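Local coordinates for ferric vibriobactin ABC transporter, periplasmic ferric vibriobactin-binding protein (Vibrio cholerae, PDB 3R5T) that binds the iron complex of the siderophore vibriobactin in the periplasm and probably delivers it to an ABC transporter for uptake, at residues S53-E57 with Q58-L62; I270-F273 with S274-I278; L115-Y118 with S119-T122; Y261-G264 with E265-R269. All blocks are in the same frame, centred on the assembly; numbering follows the deposited sequence.

Contact 1 (S53-E57 with Q58-L62); sequences STFFE and QWRKL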
loop_
_atom_site.group_PDB
_atom_site.type_symbol
_atom_site.label_atom_id
_atom_site.label_comp_id
_atom_site.label_asym_id
_atom_site.label_seq_id
_atom_site.Cartn_x
_atom_site.Cartn_y
_atom_site.Cartn_z
ATOM N N SER A 53 -5.953 16.036 3.370
ATOM C CA SER A 53 -4.919 16.646 4.200
ATOM C C SER A 53 -4.502 15.811 5.404
ATOM O O SER A 53 -4.139 16.359 6.439
ATOM C CB SER A 53 -5.352 18.046 4.635
ATOM O OG SER A 53 -5.510 18.865 3.491
ATOM N N THR A 54 -4.479 14.485 5.245
ATOM C CA THR A 54 -4.061 13.622 6.334
ATOM C C THR A 54 -2.877 12.747 5.936
ATOM O O THR A 54 -2.657 12.485 4.750
ATOM C CB THR A 54 -5.194 12.700 6.802
ATOM O OG1 THR A 54 -5.619 11.858 5.721
ATOM C CG2 THR A 54 -6.385 13.536 7.307
ATOM N N PHE A 55 -2.123 12.340 6.949
ATOM C CA PHE A 55 -1.163 11.244 6.841
ATOM C C PHE A 55 -1.896 9.933 7.137
ATOM O O PHE A 55 -2.837 9.900 7.926
ATOM C CB PHE A 55 -0.049 11.410 7.880
ATOM C CG PHE A 55 1.014 12.433 7.529
ATOM C CD1 PHE A 55 1.203 12.877 6.227
ATOM C CD2 PHE A 55 1.862 12.901 8.517
ATOM C CE1 PHE A 55 2.223 13.792 5.943
ATOM C CE2 PHE A 55 2.875 13.808 8.236
ATOM C CZ PHE A 55 3.053 14.248 6.945
ATOM N N PHE A 56 -1.447 8.824 6.553
ATOM C CA PHE A 56 -2.071 7.532 6.879
ATOM C C PHE A 56 -1.865 7.191 8.342
ATOM O O PHE A 56 -0.751 7.332 8.868
ATOM C CB PHE A 56 -1.567 6.388 5.984
ATOM C CG PHE A 56 -2.011 6.486 4.551
ATOM C CD1 PHE A 56 -3.341 6.739 4.230
ATOM C CD2 PHE A 56 -1.103 6.326 3.520
ATOM C CE1 PHE A 56 -3.743 6.819 2.902
ATOM C CE2 PHE A 56 -1.502 6.393 2.188
ATOM C CZ PHE A 56 -2.816 6.661 1.884
ATOM N N GLU A 57 -2.918 6.722 9.001
ATOM C CA GLU A 57 -2.897 6.559 10.454
ATOM C C GLU A 57 -1.909 5.515 10.955
ATOM O O GLU A 57 -1.416 5.616 12.077
ATOM C CB GLU A 57 -4.306 6.237 10.973
ATOM C CG GLU A 57 -4.439 6.297 12.482
ATOM C CD GLU A 57 -4.190 7.684 13.080
ATOM O OE1 GLU A 57 -4.158 8.698 12.346
ATOM O OE2 GLU A 57 -4.024 7.748 14.313
ATOM N N GLN A 58 -1.615 4.517 10.133
ATOM C CA GLN A 58 -0.661 3.500 10.564
ATOM C C GLN A 58 0.733 4.064 10.884
ATOM O O GLN A 58 1.488 3.436 11.639
ATOM C CB GLN A 58 -0.551 2.362 9.549
ATOM C CG GLN A 58 -0.036 2.785 8.167
ATOM C CD GLN A 58 -1.135 3.121 7.195
ATOM O OE1 GLN A 58 -2.263 3.470 7.598
ATOM N NE2 GLN A 58 -0.832 3.031 5.892
ATOM N N TRP A 59 1.091 5.198 10.271
ATOM C CA TRP A 59 2.422 5.797 10.481
ATOM C C TRP A 59 2.420 7.272 10.883
ATOM O O TRP A 59 3.484 7.854 11.084
ATOM C CB TRP A 59 3.393 5.551 9.296
ATOM C CG TRP A 59 2.890 5.931 7.934
ATOM C CD1 TRP A 59 2.452 5.080 6.965
ATOM C CD2 TRP A 59 2.792 7.252 7.386
ATOM N NE1 TRP A 59 2.078 5.778 5.847
ATOM C CE2 TRP A 59 2.275 7.117 6.075
ATOM C CE3 TRP A 59 3.098 8.529 7.865
ATOM C CZ2 TRP A 59 2.061 8.212 5.242
ATOM C CZ3 TRP A 59 2.886 9.605 7.039
ATOM C CH2 TRP A 59 2.375 9.444 5.744
ATOM N N ARG A 60 1.237 7.858 11.034
ATOM C CA ARG A 60 1.141 9.274 11.380
ATOM C C ARG A 60 1.975 9.649 12.603
ATOM O O ARG A 60 2.742 10.614 12.566
ATOM C CB ARG A 60 -0.316 9.691 11.611
ATOM C CG ARG A 60 -0.495 11.191 11.923
ATOM C CD ARG A 60 -1.937 11.523 12.268
ATOM N NE ARG A 60 -2.456 10.680 13.343
ATOM C CZ ARG A 60 -2.276 10.915 14.637
ATOM N NH1 ARG A 60 -1.591 11.980 15.048
ATOM N NH2 ARG A 60 -2.795 10.084 15.526
ATOM N N LYS A 61 1.813 8.906 13.690
ATOM C CA LYS A 61 2.505 9.266 14.925
ATOM C C LYS A 61 4.024 9.160 14.773
ATOM O O LYS A 61 4.756 9.990 15.325
ATOM C CB LYS A 61 2.029 8.403 16.096
ATOM C CG LYS A 61 0.567 8.631 16.439
ATOM C CD LYS A 61 0.163 7.889 17.709
ATOM C CE LYS A 61 0.247 6.384 17.529
ATOM N NZ LYS A 61 -0.692 5.876 16.480
ATOM N N LEU A 62 4.492 8.159 14.029
ATOM C CA LEU A 62 5.909 8.038 13.727
ATOM C C LEU A 62 6.408 9.219 12.881
ATOM O O LEU A 62 7.479 9.764 13.137
ATOM C CB LEU A 62 6.199 6.698 13.031
ATOM C CG LEU A 62 7.670 6.421 12.715
ATOM C CD1 LEU A 62 8.481 6.341 13.996
ATOM C CD2 LEU A 62 7.814 5.140 11.913
HETATM O O HOH W 1 0.384 6.360 13.997
HETATM O O HOH W 2 -3.563 5.374 15.884
#
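Phe55 lays its ring against the six-membered ring of Trp59, four residues on: Trp59 CZ3 sits over one face of the phenyl ring, 3.4 Å from Phe55 CG. The two planes are inclined at 44°, neither a stack nor edge-to-face. Next in line, Phe56 turns its carbonyl into the turn and accepts from Trp59 N at 3.1 Å and, weakly, from Arg60 N. Its ring has Trp59 NE1 at the edge, and the Gln58 side chain lies alongside, pointing the same way; the planes of that amide and the phenyl ring are nearly parallel (6° apart), Gln58 OE1 being 3.4 Å from Phe56 CB, while Gln58 NE2 bonds to Asp271. Glu57 and Arg60 run side by side. With the arginine bent at chi3 (54°), its NE reaches Glu57 OE1 at 2.8 Å and its NH2 reaches Glu57 OE2 at 2.9 Å, a two-pronged, side-on salt bridge that meets both oxygens on their syn sides. Two waters tie Glu57 to Lys61: one bridges Glu57 O to Lys61 N and NZ, the other Glu57 OE2 to Lys61 NZ. This is a helix N-terminal turn, with Trp59 at the N-cap of helix 60-65, and its Phe56 belongs to the ferric vibriobactin pocket.

Contact 2 (I270-F273 with S274-I278); sequences IDLF and SAREI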
loop_
_atom_site.group_PDB
_atom_site.type_symbol
_atom_site.label_atom_id
_atom_site.label_comp_id
_atom_site.label_asym_id
_atom_site.label_seq_id
_atom_site.Cartn_x
_atom_site.Cartn_y
_atom_site.Cartn_z
ATOM N N ILE A 270 -0.763 -0.490 1.592
ATOM C CA ILE A 270 0.116 -1.430 2.284
ATOM C C ILE A 270 1.531 -0.895 2.435
ATOM O O ILE A 270 2.213 -0.591 1.454
ATOM C CB ILE A 270 0.209 -2.765 1.535
ATOM C CG1 ILE A 270 -1.184 -3.391 1.381
ATOM C CG2 ILE A 270 1.189 -3.688 2.267
ATOM C CD1 ILE A 270 -1.867 -3.638 2.696
ATOM N N ASP A 271 1.960 -0.745 3.675
ATOM C CA ASP A 271 3.352 -0.461 3.973
ATOM C C ASP A 271 3.705 -1.372 5.151
ATOM O O ASP A 271 2.861 -2.131 5.621
ATOM C CB ASP A 271 3.542 1.039 4.266
ATOM C CG ASP A 271 2.573 1.542 5.287
ATOM O OD1 ASP A 271 1.816 2.489 4.984
ATOM O OD2 ASP A 271 2.582 0.989 6.409
ATOM N N LEU A 272 4.937 -1.319 5.630
ATOM C CA LEU A 272 5.346 -2.170 6.742
ATOM C C LEU A 272 4.385 -2.046 7.924
ATOM O O LEU A 272 4.029 -3.044 8.554
ATOM C CB LEU A 272 6.741 -1.784 7.199
ATOM C CG LEU A 272 7.205 -2.476 8.479
ATOM C CD1 LEU A 272 7.290 -4.004 8.340
ATOM C CD2 LEU A 272 8.555 -1.886 8.911
ATOM N N PHE A 273 3.945 -0.819 8.202
ATOM C CA PHE A 273 3.135 -0.572 9.378
ATOM C C PHE A 273 1.725 -1.111 9.239
ATOM O O PHE A 273 1.229 -1.800 10.142
ATOM C CB PHE A 273 3.193 0.918 9.709
ATOM C CG PHE A 273 4.604 1.423 9.756
ATOM C CD1 PHE A 273 5.149 2.126 8.696
ATOM C CD2 PHE A 273 5.414 1.098 10.831
ATOM C CE1 PHE A 273 6.478 2.548 8.744
ATOM C CE2 PHE A 273 6.734 1.517 10.880
ATOM C CZ PHE A 273 7.264 2.239 9.838
ATOM N N SER A 274 1.069 -0.845 8.117
ATOM C CA SER A 274 -0.266 -1.415 7.947
ATOM C C SER A 274 -0.200 -2.926 7.724
ATOM O O SER A 274 -1.120 -3.640 8.126
ATOM C CB SER A 274 -1.047 -0.742 6.817
ATOM O OG SER A 274 -0.322 -0.732 5.604
ATOM N N ALA A 275 0.879 -3.400 7.106
ATOM C CA ALA A 275 1.065 -4.838 6.902
ATOM C C ALA A 275 1.131 -5.558 8.248
ATOM O O ALA A 275 0.508 -6.608 8.436
ATOM C CB ALA A 275 2.337 -5.119 6.071
ATOM N N ARG A 276 1.876 -4.989 9.192
ATOM C CA ARG A 276 1.912 -5.562 10.537
ATOM C C ARG A 276 0.519 -5.612 11.161
ATOM O O ARG A 276 0.140 -6.618 11.764
ATOM C CB ARG A 276 2.831 -4.753 11.442
ATOM C CG ARG A 276 4.298 -5.053 11.267
ATOM C CD ARG A 276 5.130 -4.123 12.130
ATOM N NE ARG A 276 6.545 -4.434 11.978
ATOM C CZ ARG A 276 7.534 -3.588 12.242
ATOM N NH1 ARG A 276 7.271 -2.360 12.674
ATOM N NH2 ARG A 276 8.791 -3.971 12.069
ATOM N N GLU A 277 -0.235 -4.527 11.042
ATOM C CA GLU A 277 -1.567 -4.497 11.626
ATOM C C GLU A 277 -2.428 -5.601 11.006
ATOM O O GLU A 277 -3.146 -6.311 11.709
ATOM C CB GLU A 277 -2.235 -3.132 11.410
ATOM C CG GLU A 277 -1.580 -1.988 12.172
ATOM C CD GLU A 277 -2.412 -0.710 12.143
ATOM O OE1 GLU A 277 -3.659 -0.800 12.123
ATOM O OE2 GLU A 277 -1.817 0.382 12.171
ATOM N N ILE A 278 -2.374 -5.717 9.686
ATOM C CA ILE A 278 -3.144 -6.728 8.962
ATOM C C ILE A 278 -2.788 -8.158 9.375
ATOM O O ILE A 278 -3.673 -8.967 9.646
ATOM C CB ILE A 278 -2.994 -6.563 7.441
ATOM C CG1 ILE A 278 -3.590 -5.228 7.005
ATOM C CG2 ILE A 278 -3.651 -7.720 6.704
ATOM C CD1 ILE A 278 -3.208 -4.759 5.591
#
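Asp271 and Ser274 exchange bonds across the first turn of helix 272-286. Asp271 OD2 accepts from Ser274 N at 2.9 Å, approached from above the carboxylate plane, and more weakly from Phe273 N; in return Ser274 OG takes the Asp271 N-H at 3.0 Å in a nearly straight bond (165°). Both side chains fold back over their own backbone, chi1 51° for Asp271 and 53° for Ser274, which brings each oxygen to the other's amide. The regular helix bonds begin behind them, Ala275 N to Asp271 O at 2.8 Å and then Arg276 N to Leu272 O. On the flanks the contacts are van der Waals packing. Ile270 CD1 presses on Ile278 CD1 at 3.4 Å, a tight pair whose side chains cross at about a right angle, and Leu272 sets both methyls against one face of the Arg276 guanidinium, CD1 lying 3.7 Å from Arg276 NE. Farther out, Gln58 holds Asp271 OD1, Arg269 O bonds to Ser274 OG, and Phe147 of helix 137-155 packs on Leu272 and Ala275. The result is a capping box: Ser274 N, and weakly Phe273 N, lacking acceptors in a preceding turn, are met by Asp271 OD2, whose carboxylate probably also interacts favourably with the helix dipole.

Contact 3 (L115-Y118 with S119-T122); sequences LVDY and SDQT. With MOH (methanol), chain D.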
loop_
_atom_site.group_PDB
_atom_site.type_symbol
_atom_site.label_atom_id
_atom_site.label_comp_id
_atom_site.label_asym_id
_atom_site.label_seq_id
_atom_site.Cartn_x
_atom_site.Cartn_y
_atom_site.Cartn_z
ATOM N N LEU A 115 10.678 8.742 -9.945
ATOM C CA LEU A 115 9.299 8.333 -10.197
ATOM C C LEU A 115 9.180 6.811 -10.037
ATOM O O LEU A 115 9.868 6.046 -10.729
ATOM C CB LEU A 115 8.918 8.759 -11.616
ATOM C CG LEU A 115 7.574 8.343 -12.199
ATOM C CD1 LEU A 115 6.429 8.941 -11.395
ATOM C CD2 LEU A 115 7.471 8.734 -13.664
ATOM N N VAL A 116 8.298 6.394 -9.122
ATOM C CA VAL A 116 8.086 4.991 -8.786
ATOM C C VAL A 116 6.602 4.658 -8.889
ATOM O O VAL A 116 5.735 5.520 -8.724
ATOM C CB VAL A 116 8.605 4.654 -7.358
ATOM C CG1 VAL A 116 10.114 4.877 -7.285
ATOM C CG2 VAL A 116 7.874 5.487 -6.293
ATOM N N ASP A 117 6.308 3.404 -9.201
ATOM C CA ASP A 117 4.934 2.937 -9.266
ATOM C C ASP A 117 4.718 1.937 -8.145
ATOM O O ASP A 117 5.315 0.852 -8.143
ATOM C CB ASP A 117 4.661 2.302 -10.625
ATOM C CG ASP A 117 3.193 1.954 -10.826
ATOM O OD1 ASP A 117 2.395 2.109 -9.874
ATOM O OD2 ASP A 117 2.858 1.526 -11.949
ATOM N N TYR A 118 3.892 2.303 -7.174
ATOM C CA TYR A 118 3.612 1.426 -6.052
ATOM C C TYR A 118 2.448 0.481 -6.325
ATOM O O TYR A 118 2.136 -0.378 -5.496
ATOM C CB TYR A 118 3.344 2.230 -4.784
ATOM C CG TYR A 118 2.210 3.227 -4.919
ATOM C CD1 TYR A 118 0.894 2.803 -5.097
ATOM C CD2 TYR A 118 2.449 4.595 -4.836
ATOM C CE1 TYR A 118 -0.158 3.718 -5.205
ATOM C CE2 TYR A 118 1.421 5.513 -4.945
ATOM C CZ TYR A 118 0.107 5.086 -5.124
ATOM O OH TYR A 118 -0.910 6.027 -5.214
ATOM N N SER A 119 1.797 0.641 -7.476
ATOM C CA SER A 119 0.540 -0.068 -7.713
ATOM C C SER A 119 0.686 -1.538 -8.106
ATOM O O SER A 119 -0.290 -2.271 -8.082
ATOM C CB SER A 119 -0.317 0.676 -8.759
ATOM O OG SER A 119 0.203 0.545 -10.080
ATOM N N ASP A 120 1.883 -1.956 -8.493
ATOM C CA ASP A 120 2.058 -3.332 -8.966
ATOM C C ASP A 120 3.245 -4.019 -8.330
ATOM O O ASP A 120 3.800 -4.976 -8.887
ATOM C CB ASP A 120 2.199 -3.375 -10.485
ATOM C CG ASP A 120 3.414 -2.613 -10.991
ATOM O OD1 ASP A 120 3.714 -2.793 -12.196
ATOM O OD2 ASP A 120 4.056 -1.849 -10.224
ATOM N N GLN A 121 3.641 -3.544 -7.161
ATOM C CA GLN A 121 4.689 -4.263 -6.452
ATOM C C GLN A 121 4.374 -4.349 -4.971
ATOM O O GLN A 121 3.545 -3.625 -4.439
ATOM C CB GLN A 121 6.091 -3.697 -6.732
ATOM C CG GLN A 121 6.226 -2.230 -6.429
ATOM C CD GLN A 121 7.618 -1.646 -6.761
ATOM O OE1 GLN A 121 8.637 -2.334 -6.687
ATOM N NE2 GLN A 121 7.651 -0.372 -7.130
ATOM N N THR A 122 4.990 -5.317 -4.319
ATOM C CA THR A 122 4.865 -5.459 -2.879
ATOM C C THR A 122 5.461 -4.231 -2.196
ATOM O O THR A 122 6.245 -3.502 -2.804
ATOM C CB THR A 122 5.624 -6.680 -2.390
ATOM O OG1 THR A 122 6.991 -6.567 -2.792
ATOM C CG2 THR A 122 5.064 -7.946 -3.006
HETATM C C MOH D . 8.464 1.703 -10.885
HETATM O O MOH D . 8.429 1.632 -9.463
HETATM O O HOH W 3 3.804 -0.998 -3.268
#
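The chain leaves strand 113-116 at Asp117 and turns through Tyr118, Ser119 and Asp120, so that the Gln121 side chain can return to Asp117 O, with a water bridging Tyr118 O and Gln121 O. Asp117 OD1 and Ser119 N close an Asx turn. CG of Asp117 stands opposite its own amide nitrogen (chi1 -173°), which swings OD1 forward to Ser119; it accepts from Ser119 OG at 2.7 Å, on the syn side, and from Ser119 N at 2.9 Å, 44° above the carboxylate plane, both donors coming from the same face. Gln121, extended beyond CG, reaches back to the Asp117 backbone, its NE2 giving a bond to Asp117 O at 2.8 Å from above the carbonyl plane. A methanol, probably from the crystallisation liquor, takes the Asp117 N-H at 2.8 Å in an almost straight bond (171°). Asp120 OD2 comes within 4.0 Å of Asp117 OD2. Arg212 makes a salt bridge to Asp117 OD2, and Gln121 OE1 bonds to Ser125. Tyr118, a siderophore-pocket residue, bonds through OH to Asp98 and Arg269. Two donors on one oxygen and a cation on the other should hold the Asp117 carboxylate fixed, and Arg212 probably offsets the closeness of the two acids.

Contact 4 (Y261-G264 with E265-R269); sequences YGLG and ENSFR. With VBN ((4S,5R)-N-{3-[(2,3-dihydroxybenzoyl)amino]propyl}-2-(2,3-dihydroxyphenyl)-N-[3-({[(4S,5R)-2-(2,3-dihydroxyphenyl)-5-met hyl-4,5-dihydro-1,3-oxazol-4-yl]carbonyl}amino)propyl]-5-methyl-4,5-dihydro-1,3-oxazole-4-carboxamide), chain B.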
loop_
_atom_site.group_PDB
_atom_site.type_symbol
_atom_site.label_atom_id
_atom_site.label_comp_id
_atom_site.label_asym_id
_atom_site.label_seq_id
_atom_site.Cartn_x
_atom_site.Cartn_y
_atom_site.Cartn_z
ATOM N N TYR A 261 -14.592 -10.441 6.293
ATOM C CA TYR A 261 -13.790 -9.842 7.348
ATOM C C TYR A 261 -13.249 -8.488 6.918
ATOM O O TYR A 261 -12.972 -8.259 5.737
ATOM C CB TYR A 261 -12.619 -10.774 7.702
ATOM C CG TYR A 261 -13.045 -12.207 7.961
ATOM C CD1 TYR A 261 -13.760 -12.543 9.106
ATOM C CD2 TYR A 261 -12.751 -13.216 7.049
ATOM C CE1 TYR A 261 -14.161 -13.847 9.340
ATOM C CE2 TYR A 261 -13.144 -14.514 7.274
ATOM C CZ TYR A 261 -13.844 -14.828 8.420
ATOM O OH TYR A 261 -14.236 -16.129 8.642
ATOM N N GLY A 262 -13.116 -7.576 7.871
ATOM C CA GLY A 262 -12.389 -6.355 7.591
ATOM C C GLY A 262 -10.898 -6.605 7.635
ATOM O O GLY A 262 -10.385 -7.284 8.521
ATOM N N LEU A 263 -10.194 -6.039 6.667
ATOM C CA LEU A 263 -8.746 -6.164 6.645
ATOM C C LEU A 263 -8.134 -5.198 7.662
ATOM O O LEU A 263 -6.984 -5.349 8.070
ATOM C CB LEU A 263 -8.240 -5.897 5.235
ATOM C CG LEU A 263 -6.876 -6.426 4.807
ATOM C CD1 LEU A 263 -6.780 -7.951 4.977
ATOM C CD2 LEU A 263 -6.647 -6.012 3.356
ATOM N N GLY A 264 -8.911 -4.199 8.066
ATOM C CA GLY A 264 -8.527 -3.326 9.158
ATOM C C GLY A 264 -8.682 -1.862 8.803
ATOM O O GLY A 264 -8.632 -1.495 7.629
ATOM N N GLU A 265 -8.832 -1.013 9.811
ATOM C CA GLU A 265 -9.081 0.397 9.569
ATOM C C GLU A 265 -7.966 1.064 8.761
ATOM O O GLU A 265 -8.219 1.993 8.007
ATOM C CB GLU A 265 -9.282 1.136 10.901
ATOM C CG GLU A 265 -8.082 1.067 11.846
ATOM C CD GLU A 265 -8.389 1.584 13.245
ATOM O OE1 GLU A 265 -9.377 2.336 13.410
ATOM O OE2 GLU A 265 -7.633 1.235 14.180
ATOM N N ASN A 266 -6.731 0.578 8.900
ATOM C CA ASN A 266 -5.599 1.229 8.241
ATOM C C ASN A 266 -5.084 0.498 7.000
ATOM O O ASN A 266 -3.967 0.771 6.528
ATOM C CB ASN A 266 -4.442 1.431 9.221
ATOM C CG ASN A 266 -4.789 2.369 10.359
ATOM O OD1 ASN A 266 -5.674 3.222 10.251
ATOM N ND2 ASN A 266 -4.054 2.250 11.443
ATOM N N SER A 267 -5.907 -0.387 6.439
ATOM C CA SER A 267 -5.467 -1.292 5.377
ATOM C C SER A 267 -5.629 -0.733 3.968
ATOM O O SER A 267 -5.471 -1.478 3.001
ATOM C CB SER A 267 -6.188 -2.638 5.491
ATOM O OG SER A 267 -7.595 -2.487 5.305
ATOM N N PHE A 268 -5.980 0.548 3.842
ATOM C CA PHE A 268 -6.180 1.112 2.508
ATOM C C PHE A 268 -4.932 0.939 1.615
ATOM O O PHE A 268 -5.029 0.390 0.515
ATOM C CB PHE A 268 -6.647 2.579 2.551
ATOM C CG PHE A 268 -6.843 3.160 1.195
ATOM C CD1 PHE A 268 -7.883 2.709 0.385
ATOM C CD2 PHE A 268 -5.975 4.112 0.709
ATOM C CE1 PHE A 268 -8.065 3.202 -0.890
ATOM C CE2 PHE A 268 -6.145 4.615 -0.575
ATOM C CZ PHE A 268 -7.195 4.151 -1.374
ATOM N N ARG A 269 -3.779 1.391 2.092
ATOM C CA ARG A 269 -2.513 1.169 1.385
ATOM C C ARG A 269 -1.632 0.283 2.245
ATOM O O ARG A 269 -1.747 0.301 3.489
ATOM C CB ARG A 269 -1.803 2.497 1.120
ATOM C CG ARG A 269 -2.402 3.354 0.007
ATOM C CD ARG A 269 -2.251 2.731 -1.352
ATOM N NE ARG A 269 -2.318 3.704 -2.448
ATOM C CZ ARG A 269 -3.376 3.902 -3.229
ATOM N NH1 ARG A 269 -4.491 3.196 -3.062
ATOM N NH2 ARG A 269 -3.316 4.799 -4.207
HETATM C C VBN B . -10.942 7.341 -5.263
HETATM N N VBN B . -8.476 7.645 -5.765
HETATM O O VBN B . -11.133 6.722 -6.255
HETATM C CA VBN B . -9.648 8.114 -5.045
HETATM C CB VBN B . -9.712 9.617 -5.512
HETATM C CAB VBN B . -7.753 7.509 2.738
HETATM O OAC VBN B . -12.166 2.078 -4.100
HETATM O OAD VBN B . -9.795 9.699 -0.730
HETATM O OAF VBN B . -6.520 4.013 -4.878
HETATM O OAG VBN B . -5.408 5.247 -9.266
HETATM O OAH VBN B . -5.345 6.811 -5.068
HETATM O OAI VBN B . -9.053 4.822 -4.759
HETATM O OAJ VBN B . -7.015 5.902 -7.171
HETATM O OAK VBN B . -7.294 6.877 -3.179
HETATM C CAL VBN B . -8.219 0.714 -4.404
HETATM C CAM VBN B . -6.479 8.707 -10.139
HETATM C CAN VBN B . -3.530 8.307 -2.190
HETATM C CAO VBN B . -7.167 1.673 -4.593
HETATM C CAP VBN B . -5.824 7.446 -10.219
HETATM C CAQ VBN B . -3.758 7.762 -3.496
HETATM C CAR VBN B . -9.596 1.140 -4.342
HETATM C CAS VBN B . -7.325 9.008 -9.061
HETATM C CAT VBN B . -4.586 8.391 -1.246
HETATM C CAU VBN B . -13.687 5.626 -4.217
HETATM C CAV VBN B . -12.902 8.229 -2.025
HETATM C CAW VBN B . -13.140 4.511 -5.124
HETATM C CAX VBN B . -12.552 8.872 -0.663
HETATM C CAY VBN B . -13.355 7.055 -4.654
HETATM C CAZ VBN B . -11.813 8.363 -3.102
HETATM N NBB VBN B . -11.730 4.165 -4.962
HETATM N NBC VBN B . -11.435 8.174 -0.029
HETATM N NBD VBN B . -8.114 7.211 -0.717
HETATM O OBF VBN B . -6.709 8.487 0.658
HETATM C CBG VBN B . -11.359 2.867 -4.446
HETATM C CBH VBN B . -10.066 8.682 -0.159
HETATM C CBJ VBN B . -8.536 8.318 -7.036
HETATM C CBK VBN B . -7.496 3.054 -4.718
HETATM C CBL VBN B . -6.027 6.482 -9.214
HETATM C CBM VBN B . -5.037 7.315 -3.815
HETATM C CBN VBN B . -8.797 3.462 -4.666
HETATM C CBO VBN B . -6.835 6.781 -8.195
HETATM C CBP VBN B . -6.052 7.399 -2.900
HETATM C CBQ VBN B . -9.890 2.459 -4.467
HETATM C CBR VBN B . -7.489 8.094 -8.099
HETATM C CBS VBN B . -5.812 7.937 -1.558
HETATM C CBU VBN B . -7.956 8.299 1.457
HETATM C CBW VBN B . -6.998 8.102 -0.650
HETATM C CBX VBN B . -8.979 7.741 0.346
HETATM N NBY VBN B . -12.019 7.544 -4.301
HETATM O OG1 VBN B . -9.146 9.583 -6.894
HETATM C CG2 VBN B . -9.219 10.693 -4.556
#
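Gly264 and Ser267 close a type I beta turn where strand 260-264 passes into the following loop. Two hydrogen bonds converge on Gly264 O. Ser267 N reaches it at 3.2 Å from well above the carbonyl plane (60° out of it), whereas Ser267 OG comes in at 2.7 Å and only 15° off that plane. The serine hydroxyl lies between its own N and carbonyl carbon, which lets backbone and side chain of one residue grip the same oxygen; OG also accepts from Thr234 N. Gly264 has a positive phi, a conformation that suits glycine. Van der Waals packing is slight: Leu263 CB rests against Ser267 OG at 3.5 Å, and its CG and CD2 lie near Ser267 CB. Ile278 of helix 272-286 touches both residues.

Toward the ligand the contacts are polar and aromatic. Arg269 NH1 donates to vibriobactin OAF at 2.8 Å in a nearly straight bond (166°), with the oxygen at the edge of the guanidinium and in its plane; NH2 adds a long, weak bond to the same atom and is itself hydrogen-bonded to Tyr118 OH, while NE is held by Thr32. Phe268, its ring swung opposite its amide nitrogen, brings CZ to 3.3 Å from vibriobactin NBD, and vibriobactin OAI lies at the ring's edge. The turn thus carries the chain from the edge strand of the mixed sheet to the ferric vibriobactin pocket, to which Phe268 and Arg269 belong, in a periplasmic binding protein of the solute-binding protein 8 family.

How the contacts relate
Contacts 4 and 2 follow one another along the chain, their centres 9 Å apart, and are joined by Ser274 OG to Arg269 O (2.8 Å) and Glu277 OE2 to Asn266 ND2 (3.0 Å). Contact 1 docks on both: Gln58 NE2 reaches Asp271 OD1 at 2.9 Å, and Phe56 CZ packs on Arg269 CG at 3.8 Å. Contact 3 meets only contact 4, through Tyr118 OH and Arg269 NH2, 2.9 Å apart. Around the siderophore, contacts 1, 3 and 4 each supply pocket residues; the Tyr118 side chain lies about 6 Å from the iron and that of Phe56 about 8 Å. Contact 2 stands behind, with the Ile270 side chain about 10 Å from vibriobactin.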